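PDB 5U02: glycosyl transferase from Staphylococcus aureus, which belongs to the TarS glycosyltransferase family and combines a helical linker domain with two beta domains of the E-set type. Local coordinates for residues Y206-K211 with L269-I274; K140-K145 with Q233-A238; Q28-F33 with A68-V73. One frame throughout, in Å; residues are numbered along the deposited sequence.

Interaction 1. Residues Y206-K211 with L269-I274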
ATOM      1  N   TYR A 206      -8.054  14.283  11.702  1.00 31.52           N
ATOM      2  CA  TYR A 206      -7.878  15.223  10.603  1.00 28.02           C
ATOM      3  C   TYR A 206      -9.180  15.862  10.134  1.00 28.46           C
ATOM      4  O   TYR A 206      -9.144  16.967   9.582  1.00 26.39           O
ATOM      5  CB  TYR A 206      -7.194  14.518   9.424  1.00 22.98           C
ATOM      6  CG  TYR A 206      -5.945  13.766   9.831  1.00 20.82           C
ATOM      7  CD1 TYR A 206      -4.870  14.434  10.406  1.00 26.59           C
ATOM      8  CD2 TYR A 206      -5.838  12.398   9.640  1.00 22.21           C
ATOM      9  CE1 TYR A 206      -3.724  13.758  10.783  1.00 29.05           C
ATOM     10  CE2 TYR A 206      -4.691  11.707  10.013  1.00 25.75           C
ATOM     11  CZ  TYR A 206      -3.640  12.395  10.587  1.00 27.04           C
ATOM     12  OH  TYR A 206      -2.499  11.726  10.963  1.00 27.61           O
ATOM     13  N   LEU A 207     -10.317  15.201  10.359  1.00 28.02           N
ATOM     14  CA  LEU A 207     -11.608  15.743   9.941  1.00 29.86           C
ATOM     15  C   LEU A 207     -11.953  17.121  10.502  1.00 28.53           C
ATOM     16  O   LEU A 207     -12.549  17.917   9.757  1.00 26.55           O
ATOM     17  CB  LEU A 207     -12.719  14.750  10.310  1.00 30.76           C
ATOM     18  CG  LEU A 207     -12.959  13.558   9.389  1.00 26.85           C
ATOM     19  CD1 LEU A 207     -13.861  12.552  10.083  1.00 25.21           C
ATOM     20  CD2 LEU A 207     -13.573  14.023   8.089  1.00 22.52           C
ATOM     21  N   PRO A 208     -11.671  17.459  11.768  1.00 29.97           N
ATOM     22  CA  PRO A 208     -12.135  18.756  12.298  1.00 32.65           C
ATOM     23  C   PRO A 208     -11.591  19.969  11.571  1.00 36.86           C
ATOM     24  O   PRO A 208     -12.110  21.072  11.788  1.00 42.09           O
ATOM     25  CB  PRO A 208     -11.642  18.747  13.752  1.00 33.13           C
ATOM     26  CG  PRO A 208     -11.403  17.353  14.067  1.00 30.54           C
ATOM     27  CD  PRO A 208     -11.006  16.663  12.815  1.00 28.54           C
ATOM     28  N   LYS A 209     -10.565  19.812  10.735  1.00 35.21           N
ATOM     29  CA  LYS A 209      -9.938  20.971  10.111  1.00 34.60           C
ATOM     30  C   LYS A 209     -10.888  21.698   9.175  1.00 31.95           C
ATOM     31  O   LYS A 209     -10.784  22.920   9.015  1.00 37.48           O
ATOM     32  CB  LYS A 209      -8.686  20.540   9.352  1.00 36.14           C
ATOM     33  CG  LYS A 209      -7.652  19.857  10.217  1.00 39.27           C
ATOM     34  CD  LYS A 209      -6.610  19.168   9.354  1.00 48.12           C
ATOM     35  CE  LYS A 209      -5.466  18.631  10.196  1.00 52.43           C
ATOM     36  NZ  LYS A 209      -4.407  18.037   9.344  1.00 51.78           N
ATOM     37  N   GLU A 210     -11.800  20.975   8.532  1.00 29.58           N
ATOM     38  CA  GLU A 210     -12.733  21.577   7.590  1.00 34.95           C
ATOM     39  C   GLU A 210     -14.067  20.850   7.668  1.00 32.89           C
ATOM     40  O   GLU A 210     -14.156  19.715   8.139  1.00 32.83           O
ATOM     41  CB  GLU A 210     -12.200  21.544   6.148  1.00 38.82           C
ATOM     42  CG  GLU A 210     -10.798  22.118   5.963  1.00 40.30           C
ATOM     43  CD  GLU A 210     -10.784  23.632   5.927  1.00 44.24           C
ATOM     44  OE1 GLU A 210     -11.812  24.231   5.535  1.00 48.61           O
ATOM     45  OE2 GLU A 210      -9.743  24.219   6.292  1.00 45.40           O
ATOM     46  N   LYS A 211     -15.112  21.521   7.190  1.00 36.68           N
ATOM     47  CA  LYS A 211     -16.447  20.939   7.254  1.00 36.90           C
ATOM     48  C   LYS A 211     -16.757  20.102   6.021  1.00 29.57           C
ATOM     49  O   LYS A 211     -17.397  19.052   6.132  1.00 27.13           O
ATOM     50  CB  LYS A 211     -17.499  22.037   7.424  1.00 43.71           C
ATOM     51  CG  LYS A 211     -17.324  22.888   8.676  1.00 53.31           C
ATOM     52  CD  LYS A 211     -18.626  23.032   9.450  1.00 57.97           C
ATOM     53  CE  LYS A 211     -19.511  24.091   8.817  1.00 63.31           C
ATOM     54  NZ  LYS A 211     -20.604  24.555   9.725  1.00 66.80           N
ATOM     55  N   LEU A 269     -18.388  14.622   2.025  1.00 29.44           N
ATOM     56  CA  LEU A 269     -18.587  14.310   3.435  1.00 26.93           C
ATOM     57  C   LEU A 269     -18.683  15.605   4.231  1.00 27.53           C
ATOM     58  O   LEU A 269     -17.779  16.445   4.169  1.00 24.39           O
ATOM     59  CB  LEU A 269     -17.451  13.440   3.977  1.00 23.89           C
ATOM     60  CG  LEU A 269     -17.109  12.208   3.133  1.00 24.18           C
ATOM     61  CD1 LEU A 269     -16.003  11.389   3.776  1.00 19.45           C
ATOM     62  CD2 LEU A 269     -18.345  11.354   2.910  1.00 21.26           C
ATOM     63  N   TYR A 270     -19.771  15.755   4.983  1.00 22.88           N
ATOM     64  CA  TYR A 270     -20.000  16.926   5.822  1.00 22.53           C
ATOM     65  C   TYR A 270     -19.734  16.551   7.274  1.00 23.42           C
ATOM     66  O   TYR A 270     -20.336  15.603   7.794  1.00 24.44           O
ATOM     67  CB  TYR A 270     -21.427  17.446   5.641  1.00 22.31           C
ATOM     68  CG  TYR A 270     -21.696  18.803   6.250  1.00 25.50           C
ATOM     69  CD1 TYR A 270     -21.265  19.965   5.625  1.00 29.25           C
ATOM     70  CD2 TYR A 270     -22.410  18.925   7.437  1.00 25.95           C
ATOM     71  CE1 TYR A 270     -21.523  21.214   6.175  1.00 30.79           C
ATOM     72  CE2 TYR A 270     -22.669  20.168   7.996  1.00 23.90           C
ATOM     73  CZ  TYR A 270     -22.225  21.302   7.361  1.00 27.32           C
ATOM     74  OH  TYR A 270     -22.486  22.531   7.914  1.00 32.41           O
ATOM     75  N   PHE A 271     -18.840  17.298   7.921  1.00 24.35           N
ATOM     76  CA  PHE A 271     -18.424  17.058   9.299  1.00 24.59           C
ATOM     77  C   PHE A 271     -18.732  18.298  10.129  1.00 27.87           C
ATOM     78  O   PHE A 271     -18.211  19.383   9.844  1.00 25.34           O
ATOM     79  CB  PHE A 271     -16.931  16.722   9.360  1.00 26.19           C
ATOM     80  CG  PHE A 271     -16.440  16.361  10.733  1.00 27.20           C
ATOM     81  CD1 PHE A 271     -16.683  15.104  11.260  1.00 23.97           C
ATOM     82  CD2 PHE A 271     -15.723  17.276  11.493  1.00 27.98           C
ATOM     83  CE1 PHE A 271     -16.230  14.766  12.525  1.00 28.23           C
ATOM     84  CE2 PHE A 271     -15.262  16.945  12.761  1.00 27.17           C
ATOM     85  CZ  PHE A 271     -15.513  15.688  13.278  1.00 26.80           C
ATOM     86  N   THR A 272     -19.579  18.142  11.148  1.00 26.66           N
ATOM     87  CA  THR A 272     -19.981  19.278  11.965  1.00 27.37           C
ATOM     88  C   THR A 272     -20.383  18.804  13.356  1.00 26.67           C
ATOM     89  O   THR A 272     -20.743  17.641  13.565  1.00 23.64           O
ATOM     90  CB  THR A 272     -21.130  20.061  11.318  1.00 22.81           C
ATOM     91  OG1 THR A 272     -21.242  21.341  11.951  1.00 26.08           O
ATOM     92  CG2 THR A 272     -22.446  19.313  11.475  1.00 16.55           C
ATOM     93  N   ALA A 273     -20.320  19.731  14.309  1.00 27.83           N
ATOM     94  CA  ALA A 273     -20.625  19.430  15.700  1.00 28.30           C
ATOM     95  C   ALA A 273     -22.121  19.224  15.908  1.00 28.47           C
ATOM     96  O   ALA A 273     -22.955  19.759  15.174  1.00 32.06           O
ATOM     97  CB  ALA A 273     -20.135  20.559  16.609  1.00 27.54           C
ATOM     98  N   ILE A 274     -22.456  18.432  16.926  1.00 29.58           N
ATOM     99  CA  ILE A 274     -23.834  18.227  17.352  1.00 27.15           C
ATOM    100  C   ILE A 274     -23.869  18.226  18.874  1.00 29.07           C
ATOM    101  O   ILE A 274     -22.838  18.146  19.546  1.00 27.85           O
ATOM    102  CB  ILE A 274     -24.443  16.909  16.822  1.00 27.31           C
ATOM    103  CG1 ILE A 274     -23.689  15.706  17.389  1.00 21.36           C
ATOM    104  CG2 ILE A 274     -24.452  16.871  15.298  1.00 28.42           C
ATOM    105  CD1 ILE A 274     -24.331  14.391  17.063  1.00 17.80           C
TER
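Leu207, Pro208 and Lys211 meet Phe271 in a mixed loop-to-strand contact inside a beta domain of the E-set type, where the segment leading into strand 212-221 closes over its antiparallel neighbour, strand 267-274. A single strong backbone bond joins the segments, and one ring packs beside it. Phe271 N donates to Lys211 O over 2.9 Å, nearly straight at 160° and in the carbonyl plane; the backbone of Leu269 then hydrogen-bonds to that of Trp213 farther along the same two strands. The CA of Tyr270 also turns its hydrogen to Lys211 O, at 3.4 Å. With CG anti to the backbone N (chi1 -176°), the Phe271 ring reaches under the short 3-10 turn 207-209. Leu207 CB sits 3.9 Å from the ring centroid, only 2° off the normal, a CH-pi contact over the face, while its CD1 lies 4.0 Å from Phe271 CD1. Pro208 CA closes on CE2 of Phe271 at 3.6 Å, approaching obliquely. The ring also stacks with Tyr254 and touches Ile247, and Trp213 NE1 bonds to Leu207 O. On the outer side, Lys211 bends at chi2 and chi3 to run alongside Tyr270, so that its NZ ends 3.3 Å from Tyr270 OH in a weak hydrogen bond.

Interaction 2. Residues K140-K145 with Q233-A238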
ATOM      1  N   LYS A 140     -17.203   4.849 -11.673  1.00 28.75           N
ATOM      2  CA  LYS A 140     -18.546   4.686 -11.139  1.00 29.91           C
ATOM      3  C   LYS A 140     -18.438   4.168  -9.710  1.00 31.61           C
ATOM      4  O   LYS A 140     -17.698   3.213  -9.447  1.00 34.19           O
ATOM      5  CB  LYS A 140     -19.389   3.742 -12.009  1.00 28.25           C
ATOM      6  CG  LYS A 140     -20.798   3.532 -11.473  1.00 30.68           C
ATOM      7  CD  LYS A 140     -21.515   2.336 -12.079  1.00 32.12           C
ATOM      8  CE  LYS A 140     -22.997   2.372 -11.711  1.00 34.94           C
ATOM      9  NZ  LYS A 140     -23.841   1.463 -12.536  1.00 35.33           N
ATOM     10  N   MET A 141     -19.144   4.819  -8.787  1.00 28.47           N
ATOM     11  CA  MET A 141     -19.164   4.389  -7.390  1.00 27.35           C
ATOM     12  C   MET A 141     -20.170   3.253  -7.275  1.00 24.39           C
ATOM     13  O   MET A 141     -21.379   3.483  -7.198  1.00 22.72           O
ATOM     14  CB  MET A 141     -19.509   5.559  -6.475  1.00 28.23           C
ATOM     15  CG  MET A 141     -19.414   5.250  -4.977  1.00 28.23           C
ATOM     16  SD  MET A 141     -19.887   6.667  -3.954  1.00 30.48           S
ATOM     17  CE  MET A 141     -21.608   6.847  -4.402  1.00 28.88           C
ATOM     18  N   THR A 142     -19.674   2.014  -7.287  1.00 25.78           N
ATOM     19  CA  THR A 142     -20.547   0.847  -7.326  1.00 27.32           C
ATOM     20  C   THR A 142     -20.954   0.340  -5.945  1.00 26.53           C
ATOM     21  O   THR A 142     -21.854  -0.502  -5.860  1.00 27.76           O
ATOM     22  CB  THR A 142     -19.884  -0.288  -8.121  1.00 29.66           C
ATOM     23  OG1 THR A 142     -18.480  -0.326  -7.840  1.00 28.82           O
ATOM     24  CG2 THR A 142     -20.093  -0.090  -9.620  1.00 32.06           C
ATOM     25  N   ALA A 143     -20.331   0.821  -4.869  1.00 22.23           N
ATOM     26  CA  ALA A 143     -20.801   0.518  -3.522  1.00 23.46           C
ATOM     27  C   ALA A 143     -20.437   1.666  -2.593  1.00 25.91           C
ATOM     28  O   ALA A 143     -19.418   2.336  -2.783  1.00 27.16           O
ATOM     29  CB  ALA A 143     -20.215  -0.795  -2.984  1.00 20.87           C
ATOM     30  N   PHE A 144     -21.281   1.884  -1.582  1.00 25.56           N
ATOM     31  CA  PHE A 144     -20.965   2.842  -0.523  1.00 22.80           C
ATOM     32  C   PHE A 144     -21.746   2.459   0.728  1.00 23.59           C
ATOM     33  O   PHE A 144     -22.958   2.689   0.789  1.00 23.56           O
ATOM     34  CB  PHE A 144     -21.295   4.267  -0.958  1.00 26.97           C
ATOM     35  CG  PHE A 144     -20.833   5.320   0.015  1.00 25.98           C
ATOM     36  CD1 PHE A 144     -21.598   5.646   1.123  1.00 26.57           C
ATOM     37  CD2 PHE A 144     -19.631   5.980  -0.181  1.00 29.94           C
ATOM     38  CE1 PHE A 144     -21.170   6.612   2.026  1.00 30.73           C
ATOM     39  CE2 PHE A 144     -19.194   6.948   0.718  1.00 32.97           C
ATOM     40  CZ  PHE A 144     -19.963   7.267   1.820  1.00 31.07           C
ATOM     41  N   LYS A 145     -21.053   1.899   1.723  1.00 26.39           N
ATOM     42  CA  LYS A 145     -21.631   1.580   3.022  1.00 29.33           C
ATOM     43  C   LYS A 145     -20.814   2.249   4.122  1.00 30.84           C
ATOM     44  O   LYS A 145     -19.612   2.484   3.964  1.00 30.30           O
ATOM     45  CB  LYS A 145     -21.666   0.066   3.276  1.00 34.27           C
ATOM     46  CG  LYS A 145     -22.179  -0.770   2.112  1.00 43.45           C
ATOM     47  CD  LYS A 145     -23.670  -0.583   1.883  1.00 49.32           C
ATOM     48  CE  LYS A 145     -24.218  -1.695   1.001  1.00 56.08           C
ATOM     49  NZ  LYS A 145     -25.629  -1.454   0.585  1.00 60.36           N
ATOM     50  N   GLN A 233     -21.625   9.275 -11.250  1.00 27.56           N
ATOM     51  CA  GLN A 233     -21.981   7.954 -11.749  1.00 25.93           C
ATOM     52  C   GLN A 233     -21.903   6.994 -10.573  1.00 27.95           C
ATOM     53  O   GLN A 233     -20.855   6.886  -9.927  1.00 29.34           O
ATOM     54  CB  GLN A 233     -21.054   7.512 -12.883  1.00 35.36           C
ATOM     55  CG  GLN A 233     -21.095   8.412 -14.108  1.00 41.08           C
ATOM     56  CD  GLN A 233     -22.508   8.609 -14.633  1.00 54.17           C
ATOM     57  OE1 GLN A 233     -23.258   7.647 -14.807  1.00 61.59           O
ATOM     58  NE2 GLN A 233     -22.882   9.863 -14.874  1.00 53.47           N
ATOM     59  N   ARG A 234     -23.006   6.312 -10.285  1.00 28.44           N
ATOM     60  CA  ARG A 234     -23.050   5.476  -9.098  1.00 32.25           C
ATOM     61  C   ARG A 234     -24.233   4.528  -9.183  1.00 36.36           C
ATOM     62  O   ARG A 234     -25.201   4.775  -9.906  1.00 40.43           O
ATOM     63  CB  ARG A 234     -23.155   6.325  -7.826  1.00 32.68           C
ATOM     64  CG  ARG A 234     -24.427   7.162  -7.763  1.00 32.91           C
ATOM     65  CD  ARG A 234     -24.521   7.909  -6.450  1.00 32.33           C
ATOM     66  NE  ARG A 234     -25.719   8.741  -6.364  1.00 29.85           N
ATOM     67  CZ  ARG A 234     -25.772  10.018  -6.728  1.00 30.70           C
ATOM     68  NH1 ARG A 234     -24.692  10.622  -7.210  1.00 28.07           N
ATOM     69  NH2 ARG A 234     -26.903  10.695  -6.602  1.00 30.85           N
ATOM     70  N   ASN A 235     -24.137   3.435  -8.431  1.00 32.41           N
ATOM     71  CA  ASN A 235     -25.330   2.682  -8.095  1.00 32.40           C
ATOM     72  C   ASN A 235     -26.171   3.489  -7.110  1.00 30.24           C
ATOM     73  O   ASN A 235     -25.694   4.439  -6.482  1.00 28.89           O
ATOM     74  CB  ASN A 235     -24.971   1.319  -7.498  1.00 31.47           C
ATOM     75  CG  ASN A 235     -24.509   0.326  -8.545  1.00 31.98           C
ATOM     76  OD1 ASN A 235     -24.952   0.366  -9.691  1.00 30.76           O
ATOM     77  ND2 ASN A 235     -23.620  -0.583  -8.151  1.00 33.32           N
ATOM     78  N   LYS A 236     -27.435   3.101  -6.982  1.00 26.76           N
ATOM     79  CA  LYS A 236     -28.355   3.845  -6.133  1.00 30.98           C
ATOM     80  C   LYS A 236     -27.826   3.909  -4.704  1.00 28.81           C
ATOM     81  O   LYS A 236     -27.476   2.885  -4.112  1.00 24.62           O
ATOM     82  CB  LYS A 236     -29.742   3.200  -6.165  1.00 32.33           C
ATOM     83  CG  LYS A 236     -30.846   4.072  -5.580  1.00 39.23           C
ATOM     84  CD  LYS A 236     -32.174   3.327  -5.538  1.00 46.20           C
ATOM     85  CE  LYS A 236     -33.314   4.241  -5.105  1.00 51.83           C
ATOM     86  NZ  LYS A 236     -34.639   3.549  -5.147  1.00 55.91           N
ATOM     87  N   TYR A 237     -27.742   5.128  -4.167  1.00 29.69           N
ATOM     88  CA  TYR A 237     -27.279   5.327  -2.799  1.00 24.58           C
ATOM     89  C   TYR A 237     -28.193   4.588  -1.830  1.00 27.06           C
ATOM     90  O   TYR A 237     -29.422   4.692  -1.915  1.00 27.07           O
ATOM     91  CB  TYR A 237     -27.240   6.820  -2.483  1.00 24.82           C
ATOM     92  CG  TYR A 237     -26.662   7.186  -1.128  1.00 27.04           C
ATOM     93  CD1 TYR A 237     -25.339   6.896  -0.808  1.00 23.00           C
ATOM     94  CD2 TYR A 237     -27.431   7.860  -0.187  1.00 25.45           C
ATOM     95  CE1 TYR A 237     -24.809   7.249   0.420  1.00 23.69           C
ATOM     96  CE2 TYR A 237     -26.904   8.220   1.040  1.00 23.26           C
ATOM     97  CZ  TYR A 237     -25.598   7.912   1.338  1.00 23.88           C
ATOM     98  OH  TYR A 237     -25.084   8.267   2.560  1.00 23.71           O
ATOM     99  N   ALA A 238     -27.588   3.832  -0.912  1.00 27.35           N
ATOM    100  CA  ALA A 238     -28.324   2.834  -0.147  1.00 31.49           C
ATOM    101  C   ALA A 238     -29.046   3.400   1.071  1.00 33.47           C
ATOM    102  O   ALA A 238     -29.786   2.657   1.721  1.00 36.17           O
ATOM    103  CB  ALA A 238     -27.372   1.719   0.295  1.00 31.27           C
TER
HETATM  104  O   HOH W   1     -24.794   3.358  -1.413  1.00 25.32           O
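Gln233 O accepts the amide of Met141 over 2.9 Å at 166°, the first bond of a lone parallel beta bridge between the strand 138-146 of the E-set-type domain and the irregular segment 233-238. The second leaves the same edge of the strand: Asn235 N donates to Met141 O over 3.0 Å. Met141 N and O thus bond to the residues before and after Arg234, which lies opposite, and the CA of Arg234 adds a CH...O contact to the same Met141 O. Regular pairing stops there. Thr142 and Ala143 form a classic beta bulge facing Glu154 on strand 150-159, and the side chain of Asn235 takes over from the backbone: its ND2 gives a 2.9 Å bond to Thr142 O, approaching well to the side of the carbonyl, at a C=O...donor angle of 114°. The opposite end of this amide, OD1, receives a weak bond from Lys140 NZ, so both ends of the group have partners and its rotation is restrained. Lys140 gets there by lying extended across the backbone of Arg234. On the inward side Met141 and Arg234 run alongside each other, CE to CD 3.7 Å, while the guanidinium reaches on to Gly231 O, Asn265 and the ring of Phe260. Phe144 CD1 comes to the edge of the Tyr237 ring at CE1, the two planes inclined at 47°. Where the backbones have parted, a water bridges the gap, donating to Phe144 O at 2.9 Å and accepting from Ala238 N.

Interaction 3. Residues Q28-F33 with A68-V73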
ATOM      1  N   GLN A  28      -4.988  22.548 -39.958  1.00101.76           N
ATOM      2  CA  GLN A  28      -5.326  22.831 -38.566  1.00 99.54           C
ATOM      3  C   GLN A  28      -6.831  22.991 -38.401  1.00 95.75           C
ATOM      4  O   GLN A  28      -7.437  22.396 -37.504  1.00 92.37           O
ATOM      5  CB  GLN A  28      -4.589  24.081 -38.086  1.00101.75           C
ATOM      6  CG  GLN A  28      -4.702  24.320 -36.584  1.00102.33           C
ATOM      7  CD  GLN A  28      -3.578  25.183 -36.040  1.00104.33           C
ATOM      8  OE1 GLN A  28      -2.607  24.675 -35.480  1.00105.30           O
ATOM      9  NE2 GLN A  28      -3.709  26.495 -36.198  1.00104.57           N
ATOM     10  N   ILE A  29      -7.450  23.794 -39.269  1.00 94.12           N
ATOM     11  CA  ILE A  29      -8.908  23.866 -39.325  1.00 91.95           C
ATOM     12  C   ILE A  29      -9.493  22.482 -39.577  1.00 92.33           C
ATOM     13  O   ILE A  29     -10.516  22.102 -38.992  1.00 94.26           O
ATOM     14  CB  ILE A  29      -9.333  24.876 -40.406  1.00 90.02           C
ATOM     15  CG1 ILE A  29      -9.143  26.303 -39.888  1.00 90.77           C
ATOM     16  CG2 ILE A  29     -10.767  24.627 -40.858  1.00 87.99           C
ATOM     17  CD1 ILE A  29      -9.597  27.364 -40.857  1.00 91.91           C
ATOM     18  N   LEU A  30      -8.839  21.698 -40.438  1.00 89.83           N
ATOM     19  CA  LEU A  30      -9.312  20.349 -40.725  1.00 86.48           C
ATOM     20  C   LEU A  30      -9.059  19.413 -39.548  1.00 85.65           C
ATOM     21  O   LEU A  30      -9.901  18.568 -39.230  1.00 83.90           O
ATOM     22  CB  LEU A  30      -8.633  19.829 -41.992  1.00 86.76           C
ATOM     23  CG  LEU A  30      -8.583  18.331 -42.259  1.00 86.04           C
ATOM     24  CD1 LEU A  30      -9.966  17.868 -42.621  1.00 86.88           C
ATOM     25  CD2 LEU A  30      -7.626  18.022 -43.390  1.00 85.66           C
ATOM     26  N   ALA A  31      -7.908  19.551 -38.886  1.00 86.51           N
ATOM     27  CA  ALA A  31      -7.608  18.689 -37.746  1.00 84.69           C
ATOM     28  C   ALA A  31      -8.641  18.858 -36.640  1.00 82.67           C
ATOM     29  O   ALA A  31      -9.061  17.874 -36.019  1.00 82.68           O
ATOM     30  CB  ALA A  31      -6.202  18.977 -37.213  1.00 85.18           C
ATOM     31  N   GLU A  32      -9.065  20.100 -36.382  1.00 81.22           N
ATOM     32  CA  GLU A  32     -10.122  20.347 -35.407  1.00 78.64           C
ATOM     33  C   GLU A  32     -11.453  19.779 -35.866  1.00 75.73           C
ATOM     34  O   GLU A  32     -12.297  19.429 -35.031  1.00 74.61           O
ATOM     35  CB  GLU A  32     -10.270  21.847 -35.149  1.00 80.02           C
ATOM     36  CG  GLU A  32      -8.956  22.565 -34.856  1.00 83.45           C
ATOM     37  CD  GLU A  32      -8.945  23.244 -33.496  1.00 85.35           C
ATOM     38  OE1 GLU A  32      -9.269  22.560 -32.502  1.00 87.43           O
ATOM     39  OE2 GLU A  32      -8.614  24.446 -33.446  1.00 87.67           O
ATOM     40  N   PHE A  33     -11.657  19.691 -37.180  1.00 76.43           N
ATOM     41  CA  PHE A  33     -12.892  19.134 -37.711  1.00 77.44           C
ATOM     42  C   PHE A  33     -13.065  17.669 -37.313  1.00 80.78           C
ATOM     43  O   PHE A  33     -14.162  17.266 -36.911  1.00 80.54           O
ATOM     44  CB  PHE A  33     -12.926  19.318 -39.232  1.00 79.11           C
ATOM     45  CG  PHE A  33     -13.912  18.432 -39.936  1.00 80.18           C
ATOM     46  CD1 PHE A  33     -15.243  18.413 -39.559  1.00 79.30           C
ATOM     47  CD2 PHE A  33     -13.505  17.629 -40.991  1.00 81.24           C
ATOM     48  CE1 PHE A  33     -16.142  17.596 -40.208  1.00 78.78           C
ATOM     49  CE2 PHE A  33     -14.401  16.810 -41.648  1.00 80.73           C
ATOM     50  CZ  PHE A  33     -15.722  16.795 -41.259  1.00 79.85           C
ATOM     51  N   ALA A  68     -10.210  10.859 -48.259  1.00 90.18           N
ATOM     52  CA  ALA A  68     -10.149  12.207 -48.812  1.00 89.23           C
ATOM     53  C   ALA A  68      -9.237  13.131 -48.019  1.00 87.64           C
ATOM     54  O   ALA A  68      -8.735  14.111 -48.579  1.00 89.48           O
ATOM     55  CB  ALA A  68     -11.551  12.810 -48.881  1.00 88.07           C
ATOM     56  N   VAL A  69      -9.015  12.856 -46.738  1.00 85.60           N
ATOM     57  CA  VAL A  69      -8.161  13.714 -45.921  1.00 85.37           C
ATOM     58  C   VAL A  69      -6.723  13.221 -46.039  1.00 89.31           C
ATOM     59  O   VAL A  69      -6.477  12.007 -45.994  1.00 87.24           O
ATOM     60  CB  VAL A  69      -8.631  13.758 -44.458  1.00 82.43           C
ATOM     61  CG1 VAL A  69      -9.844  14.658 -44.326  1.00 81.35           C
ATOM     62  CG2 VAL A  69      -8.963  12.371 -43.958  1.00 82.46           C
ATOM     63  N   PRO A  70      -5.754  14.118 -46.201  1.00 94.82           N
ATOM     64  CA  PRO A  70      -4.376  13.680 -46.445  1.00 97.58           C
ATOM     65  C   PRO A  70      -3.780  12.975 -45.238  1.00 95.61           C
ATOM     66  O   PRO A  70      -4.145  13.239 -44.090  1.00 94.29           O
ATOM     67  CB  PRO A  70      -3.635  14.989 -46.739  1.00 99.51           C
ATOM     68  CG  PRO A  70      -4.702  15.981 -47.081  1.00 99.33           C
ATOM     69  CD  PRO A  70      -5.889  15.582 -46.264  1.00 95.83           C
ATOM     70  N   GLU A  71      -2.838  12.070 -45.516  1.00 96.73           N
ATOM     71  CA  GLU A  71      -2.094  11.408 -44.452  1.00 94.70           C
ATOM     72  C   GLU A  71      -1.268  12.392 -43.629  1.00 94.64           C
ATOM     73  O   GLU A  71      -0.908  12.076 -42.491  1.00 92.77           O
ATOM     74  CB  GLU A  71      -1.183  10.327 -45.041  1.00 93.95           C
ATOM     75  CG  GLU A  71      -1.928   9.216 -45.777  1.00 93.09           C
ATOM     76  CD  GLU A  71      -1.035   8.037 -46.141  1.00 94.14           C
ATOM     77  OE1 GLU A  71      -0.152   7.673 -45.335  1.00 93.24           O
ATOM     78  OE2 GLU A  71      -1.218   7.470 -47.238  1.00 95.80           O
ATOM     79  N   ARG A  72      -0.946  13.565 -44.189  1.00 95.94           N
ATOM     80  CA  ARG A  72      -0.267  14.626 -43.447  1.00 95.51           C
ATOM     81  C   ARG A  72      -0.969  14.941 -42.135  1.00 96.80           C
ATOM     82  O   ARG A  72      -0.301  15.162 -41.113  1.00 98.38           O
ATOM     83  CB  ARG A  72      -0.184  15.888 -44.313  1.00 96.42           C
ATOM     84  CG  ARG A  72       0.012  17.174 -43.546  1.00 97.70           C
ATOM     85  CD  ARG A  72      -0.130  18.389 -44.477  1.00102.72           C
ATOM     86  NE  ARG A  72      -1.043  18.121 -45.575  1.00105.20           N
ATOM     87  CZ  ARG A  72      -1.299  18.978 -46.559  1.00107.73           C
ATOM     88  NH1 ARG A  72      -0.709  20.166 -46.574  1.00108.86           N
ATOM     89  NH2 ARG A  72      -2.151  18.656 -47.528  1.00108.63           N
ATOM     90  N   VAL A  73      -2.305  14.930 -42.135  1.00 94.93           N
ATOM     91  CA  VAL A  73      -3.062  15.528 -41.040  1.00 89.24           C
ATOM     92  C   VAL A  73      -3.102  14.654 -39.790  1.00 86.58           C
ATOM     93  O   VAL A  73      -3.382  15.164 -38.696  1.00 84.47           O
ATOM     94  CB  VAL A  73      -4.482  15.852 -41.526  1.00 87.36           C
ATOM     95  CG1 VAL A  73      -5.163  16.848 -40.599  1.00 84.20           C
ATOM     96  CG2 VAL A  73      -4.436  16.386 -42.950  1.00 89.97           C
TER
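Ala31 and Val73 bring the two backbones to 6.4 Å between their CA atoms, where helix 23-40 of the all-helical linker domain faces the turn that follows helix 56-68. A backbone bond of 3.2 Å from Val73 N to Pro70 O closes the turn over residues 70-73; Val69, just before it, and Val73, at its end, both direct CB at the helix. Leu30 carries most of the contact. Its CG stands anti to the backbone N (chi1 160°), carrying the fork out from the helix and into the concave side of the turn. The two methyls then divide the work. CD1 meets CG1 of Val69 at 3.6 Å, and CD2 meets CG2 of Val73 at the same 3.6 Å, with Pro70 CD more loosely placed against CD2. The side chains of Leu30 and Val73 cross at about a right angle, whereas Leu30 and Val69 meet at a slant. The CD1 prong also lies at the edge of the Phe33 ring, in its plane, about one turn farther along the helix. Further apolar contacts flank the pair of segments: Val69 leans on Ala13 of helix 2-17, and Ala31 on Leu76 and Val77. At the margin a salt bridge links Arg72 to Asp27. Beside Leu30, Ala31 CB flanks the turn and lies 4.1 Å from Val73 CG1.

Interaction 3 is buried in the helical domain and consists of apolar branches fitted to one another, while interaction 2, at the surface, relies on backbone amides, an asparagine and a water, with Met141 and Phe144 packed on its inner side. Interaction 1 stands between them, partly buried, with a ring inside and a lysine outside. Interactions 1 and 2 reach the same antiparallel sheet from different places, their centres about 22 Å apart, and their segments alternate along the chain; strand 267-274 supplies one side of interaction 1 and touches Met141 and Phe144 in interaction 2, and strand 252-260 borders both. Interaction 3 closes earlier in the sequence and lies about 53 Å from interaction 1, centre to centre.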